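Local coordinates for protein putative peptidase M23 (Pseudomonas aeruginosa PAO1, PDB 2HSI) that probably acts as a zinc-dependent metalloendopeptidase of the M23 family, with a zinc ion bound in its peptidase domain, at residues G205-F208 / K212-F215; G247-T252 / P258-N263. All blocks are in the same frame, centred on the assembly; numbering follows the deposited sequence. Where two conformers were deposited one is given.

Interaction 1: G205-F208 / K212-F215; sequences GDYF and KTVF
Gly205 and Thr213 face each other next to the turn of a beta hairpin, an antiparallel hydrogen-bonded pair between strands 199-207 and 213-219 of the M23 peptidase domain. Two backbone bonds close this pair. Gly205 N reaches Thr213 O at 3.0 Å, and Thr213 N reaches Gly205 O at 2.9 Å, both nearly straight. One step nearer the turn, Asp206 and Lys212 form the non-hydrogen-bonded pair, whose CA atoms approach to 4.4 Å. Lys212 CA adds a CA-H...O contact of 3.4 Å to Gly205 O, which therefore meets both Lys212 and Thr213.

The side chains divide between the two faces of the sheet. On one, in the conformer described, Asp206 OD2 and Lys212 NZ, 2.9 Å apart, make a salt bridge. The carboxylate is met on the syn side of OD2, with the ammonium 33° out of its plane, while Lys212 CG also lies near that oxygen. A bend at the last torsion of the lysine (chi4 -52°) turns NZ back to the acid. Asp206 is exposed and has a second conformer, so this pairing is probably weakened by solvent and may not be permanent.

On the other face the Tyr207 ring folds back over its own strand, with Gly205 CA 3.5 Å above the ring plane and offset toward the rim. CG stands anti to the carbonyl carbon (chi1 -59°), an orientation that brings the ring over the glycine and its CD2-CE2 side to Thr213. The ring and the threonine side chain cross at about a right angle. Helix 127-141 covers this face, and its Glu136 takes a hydrogen bond with Tyr207 OH. Thr213 OG1 is hydrogen-bonded to Gly211 O in the turn, and this same hydroxyl oxygen lies 3.5 Å from Tyr207 CD2, obliquely to the ring.

Interaction 2: G247-T252 / P258-N263; sequences GKVGAT and PHMHWN. With ZN (zinc ion), chain C.
Gly250 and His259 join the two ends of a loop that runs into the zinc-binding His-x-His motif of the M23 fold, His259-Met260-His261. The direct backbone link is one nearly straight hydrogen bond, His259 N to Gly250 O, 2.9 Å long with an N-H...O angle of 174°. Pro258 CA adds a CA-H...O contact to Gly250 O at 3.5 Å. A water molecule makes a second, indirect link: it accepts from Gly250 N and probably donates to His259 O, although other acceptors compete for its protons.

Apolar packing lies between Val249 and Met260, whose side chains cross at about a right angle. Met260 turns at chi2 (54°), and its sulfur SD comes to 3.9 Å from Val249 CG2, while Met260 CB touches both valine methyls. Ile193 of strand 192-194 touches both residues and extends this buried patch. At the outer end, Ala251 CB rests against the backbone of Pro258 at N and CA.

Segment 258-263 contributes two of the metal ligands. The zinc ion is held by His259 NE2 at 2.4 Å and His261 ND1 at 2.1 Å, with His180 and Asp184 completing the four protein ligands. The two imidazoles thus present different nitrogens. His261 uses the one nearer its backbone, which leaves the far nitrogen to a second-shell residue that helps fix the ring's rotation: His261 NE2 donates to Asn263 OD1 at 2.8 Å, with the ring nitrogen above the amide carbonyl plane.

Both contacts reach the seven-stranded sheet of the M23 domain, and their centres lie about 10 Å apart. Interaction 1 is a regular hairpin pairing, with a charged pair on its exposed face and an aromatic packed beneath a helix on the other. Interaction 2 has no beta bridge between its segments; single backbone, water-mediated and apolar links position a strand that carries metal ligands. Each is partly buried, but of the four segments only 258-263 supplies zinc ligands; the side chain of Thr213 is about 12 Å from the ion. The contacts meet where Lys212 N and Thr252 OG1, 2.9 Å apart, form a probable hydrogen bond, joining hairpin and loop.

Interaction 1: G205-F208 / K212-F215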
loop_
_atom_site.group_PDB
_atom_site.type_symbol
_atom_site.label_atom_id
_atom_site.label_comp_id
_atom_site.label_asym_id
_atom_site.label_seq_id
_atom_site.Cartn_x
_atom_site.Cartn_y
_atom_site.Cartn_z
ATOM N N GLY A 205 -4.924 -0.704 15.879
ATOM C CA GLY A 205 -6.284 -0.707 16.383
ATOM C C GLY A 205 -6.767 -2.103 16.687
ATOM O O GLY A 205 -6.145 -3.090 16.305
ATOM N N ASP A 206 -7.867 -2.163 17.421
ATOM C CA ASP A 206 -8.592 -3.406 17.613
ATOM C C ASP A 206 -10.015 -3.080 17.208
ATOM O O ASP A 206 -10.810 -2.561 17.997
ATOM C CB ASP A 206 -8.510 -3.910 19.058
ATOM C CG ASP A 206 -8.799 -5.409 19.180
ATOM O OD1 ASP A 206 -9.583 -5.962 18.375
ATOM O OD2 ASP A 206 -8.243 -6.048 20.097
ATOM N N TYR A 207 -10.309 -3.378 15.952
ATOM C CA TYR A 207 -11.513 -2.880 15.305
ATOM C C TYR A 207 -12.610 -3.915 15.218
ATOM O O TYR A 207 -12.339 -5.109 15.238
ATOM C CB TYR A 207 -11.166 -2.364 13.907
ATOM C CG TYR A 207 -10.139 -1.248 13.898
ATOM C CD1 TYR A 207 -10.198 -0.205 14.827
ATOM C CD2 TYR A 207 -9.122 -1.223 12.947
ATOM C CE1 TYR A 207 -9.271 0.830 14.818
ATOM C CE2 TYR A 207 -8.187 -0.201 12.935
ATOM C CZ TYR A 207 -8.269 0.823 13.861
ATOM O OH TYR A 207 -7.339 1.836 13.839
ATOM N N PHE A 208 -13.848 -3.436 15.116
ATOM C CA PHE A 208 -15.023 -4.303 15.051
ATOM C C PHE A 208 -14.964 -5.314 13.899
ATOM O O PHE A 208 -15.190 -6.503 14.111
ATOM C CB PHE A 208 -16.309 -3.464 14.964
ATOM C CG PHE A 208 -17.568 -4.288 15.001
ATOM C CD1 PHE A 208 -18.148 -4.627 16.218
ATOM C CD2 PHE A 208 -18.162 -4.746 13.821
ATOM C CE1 PHE A 208 -19.307 -5.405 16.264
ATOM C CE2 PHE A 208 -19.314 -5.528 13.855
ATOM C CZ PHE A 208 -19.889 -5.855 15.077
ATOM N N LYS A 212 -7.478 -6.988 15.222
ATOM C CA LYS A 212 -6.181 -6.369 15.509
ATOM C C LYS A 212 -5.516 -5.977 14.195
ATOM O O LYS A 212 -5.259 -6.817 13.332
ATOM C CB LYS A 212 -5.267 -7.264 16.354
ATOM C CG LYS A 212 -5.843 -7.628 17.728
ATOM C CD LYS A 212 -4.782 -8.238 18.622
ATOM C CE LYS A 212 -5.425 -9.035 19.750
ATOM N NZ LYS A 212 -6.444 -8.263 20.508
ATOM N N THR A 213 -5.286 -4.679 14.052
ATOM C CA THR A 213 -4.911 -4.097 12.770
ATOM C C THR A 213 -3.680 -3.262 12.979
ATOM O O THR A 213 -3.595 -2.549 13.969
ATOM C CB THR A 213 -6.061 -3.221 12.205
ATOM O OG1 THR A 213 -7.241 -4.017 12.078
ATOM C CG2 THR A 213 -5.709 -2.628 10.822
ATOM N N VAL A 214 -2.722 -3.378 12.057
ATOM C CA VAL A 214 -1.511 -2.570 12.088
ATOM C C VAL A 214 -1.217 -1.962 10.704
ATOM O O VAL A 214 -1.307 -2.648 9.698
ATOM C CB VAL A 214 -0.287 -3.369 12.667
ATOM C CG1 VAL A 214 -0.007 -4.671 11.887
ATOM C CG2 VAL A 214 0.960 -2.484 12.754
ATOM N N PHE A 215 -0.919 -0.666 10.677
ATOM C CA PHE A 215 -0.525 0.038 9.454
ATOM C C PHE A 215 0.955 0.410 9.534
ATOM O O PHE A 215 1.389 1.011 10.519
ATOM C CB PHE A 215 -1.289 1.354 9.300
ATOM C CG PHE A 215 -2.732 1.214 8.877
ATOM C CD1 PHE A 215 -3.161 1.782 7.689
ATOM C CD2 PHE A 215 -3.675 0.609 9.697
ATOM C CE1 PHE A 215 -4.495 1.720 7.309
ATOM C CE2 PHE A 215 -5.006 0.529 9.311
ATOM C CZ PHE A 215 -5.411 1.080 8.117
#

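Interaction 2: G247-T252 / P258-N263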
loop_
_atom_site.group_PDB
_atom_site.type_symbol
_atom_site.label_atom_id
_atom_site.label_comp_id
_atom_site.label_asym_id
_atom_site.label_seq_id
_atom_site.Cartn_x
_atom_site.Cartn_y
_atom_site.Cartn_z
ATOM N N GLY A 247 3.849 -8.926 14.202
ATOM C CA GLY A 247 2.918 -9.655 15.046
ATOM C C GLY A 247 2.648 -11.030 14.484
ATOM O O GLY A 247 3.447 -11.551 13.706
ATOM N N LYS A 248 1.519 -11.616 14.877
ATOM C CA LYS A 248 1.196 -13.004 14.570
ATOM C C LYS A 248 -0.190 -13.113 13.919
ATOM O O LYS A 248 -1.114 -12.387 14.301
ATOM C CB LYS A 248 1.246 -13.852 15.861
ATOM C CG LYS A 248 2.592 -14.533 16.228
ATOM C CD LYS A 248 3.797 -13.603 16.291
ATOM C CE LYS A 248 4.897 -14.109 17.212
ATOM N NZ LYS A 248 4.659 -13.682 18.624
ATOM N N VAL A 249 -0.325 -14.018 12.948
ATOM C CA VAL A 249 -1.610 -14.305 12.270
ATOM C C VAL A 249 -2.707 -14.735 13.265
ATOM O O VAL A 249 -2.431 -15.436 14.238
ATOM C CB VAL A 249 -1.429 -15.375 11.135
ATOM C CG1 VAL A 249 -2.767 -15.822 10.526
ATOM C CG2 VAL A 249 -0.540 -14.837 10.029
ATOM N N GLY A 250 -3.938 -14.285 13.033
ATOM C CA GLY A 250 -5.063 -14.711 13.861
ATOM C C GLY A 250 -6.412 -14.636 13.179
ATOM O O GLY A 250 -6.506 -14.622 11.944
ATOM N N ALA A 251 -7.453 -14.544 14.003
ATOM C CA ALA A 251 -8.839 -14.570 13.549
ATOM C C ALA A 251 -9.691 -13.537 14.283
ATOM O O ALA A 251 -10.902 -13.723 14.429
ATOM C CB ALA A 251 -9.427 -15.966 13.759
ATOM N N THR A 252 -9.062 -12.452 14.738
ATOM C CA THR A 252 -9.769 -11.398 15.471
ATOM C C THR A 252 -10.667 -10.566 14.559
ATOM O O THR A 252 -10.495 -10.568 13.337
ATOM C CB THR A 252 -8.810 -10.467 16.255
ATOM O OG1 THR A 252 -7.829 -9.912 15.365
ATOM C CG2 THR A 252 -8.131 -11.227 17.397
ATOM N N PRO A 258 -8.574 -18.567 10.870
ATOM C CA PRO A 258 -7.379 -17.742 10.655
ATOM C C PRO A 258 -7.390 -17.046 9.293
ATOM O O PRO A 258 -7.595 -17.691 8.257
ATOM C CB PRO A 258 -6.226 -18.751 10.739
ATOM C CG PRO A 258 -6.791 -19.921 11.467
ATOM C CD PRO A 258 -8.224 -19.986 11.062
ATOM N N HIS A 259 -7.191 -15.730 9.315
ATOM C CA HIS A 259 -7.300 -14.902 8.120
ATOM C C HIS A 259 -6.153 -13.885 8.056
ATOM O O HIS A 259 -6.238 -12.776 8.590
ATOM C CB HIS A 259 -8.693 -14.242 8.061
ATOM C CG HIS A 259 -8.920 -13.356 6.870
ATOM N ND1 HIS A 259 -9.957 -12.449 6.814
ATOM C CD2 HIS A 259 -8.252 -13.231 5.698
ATOM C CE1 HIS A 259 -9.917 -11.803 5.663
ATOM N NE2 HIS A 259 -8.889 -12.256 4.968
ATOM N N MET A 260 -5.079 -14.301 7.396
ATOM C CA MET A 260 -3.949 -13.441 7.079
ATOM C C MET A 260 -4.314 -12.513 5.906
ATOM O O MET A 260 -4.363 -12.942 4.758
ATOM C CB MET A 260 -2.741 -14.325 6.754
ATOM C CG MET A 260 -1.524 -13.619 6.183
ATOM S SD MET A 260 -0.950 -12.249 7.175
ATOM C CE MET A 260 -0.059 -11.323 5.922
ATOM N N HIS A 261 -4.608 -11.253 6.215
ATOM C CA HIS A 261 -4.990 -10.269 5.199
ATOM C C HIS A 261 -3.972 -9.132 5.124
ATOM O O HIS A 261 -3.640 -8.515 6.139
ATOM C CB HIS A 261 -6.401 -9.715 5.462
ATOM C CG HIS A 261 -6.890 -8.764 4.407
ATOM N ND1 HIS A 261 -7.705 -9.155 3.367
ATOM C CD2 HIS A 261 -6.686 -7.436 4.239
ATOM C CE1 HIS A 261 -7.975 -8.112 2.601
ATOM N NE2 HIS A 261 -7.364 -7.057 3.108
ATOM N N TRP A 262 -3.516 -8.856 3.904
ATOM C CA TRP A 262 -2.532 -7.806 3.620
ATOM C C TRP A 262 -3.070 -6.824 2.578
ATOM O O TRP A 262 -3.405 -7.226 1.454
ATOM C CB TRP A 262 -1.228 -8.454 3.140
ATOM C CG TRP A 262 -0.100 -7.512 2.711
ATOM C CD1 TRP A 262 0.178 -6.269 3.207
ATOM C CD2 TRP A 262 0.908 -7.782 1.729
ATOM N NE1 TRP A 262 1.293 -5.752 2.594
ATOM C CE2 TRP A 262 1.759 -6.659 1.681
ATOM C CE3 TRP A 262 1.172 -8.868 0.878
ATOM C CZ2 TRP A 262 2.855 -6.581 0.812
ATOM C CZ3 TRP A 262 2.259 -8.789 0.011
ATOM C CH2 TRP A 262 3.089 -7.649 -0.013
ATOM N N ASN A 263 -3.175 -5.551 2.966
ATOM C CA ASN A 263 -3.486 -4.457 2.033
ATOM C C ASN A 263 -2.232 -3.698 1.675
ATOM O O ASN A 263 -1.384 -3.492 2.538
ATOM C CB ASN A 263 -4.465 -3.457 2.657
ATOM C CG ASN A 263 -5.865 -4.013 2.798
ATOM O OD1 ASN A 263 -6.328 -4.772 1.952
ATOM N ND2 ASN A 263 -6.548 -3.633 3.869
HETATM ZN ZN ZN C . -8.443 -11.087 2.950
HETATM O O HOH W 1 -4.037 -12.268 10.796
#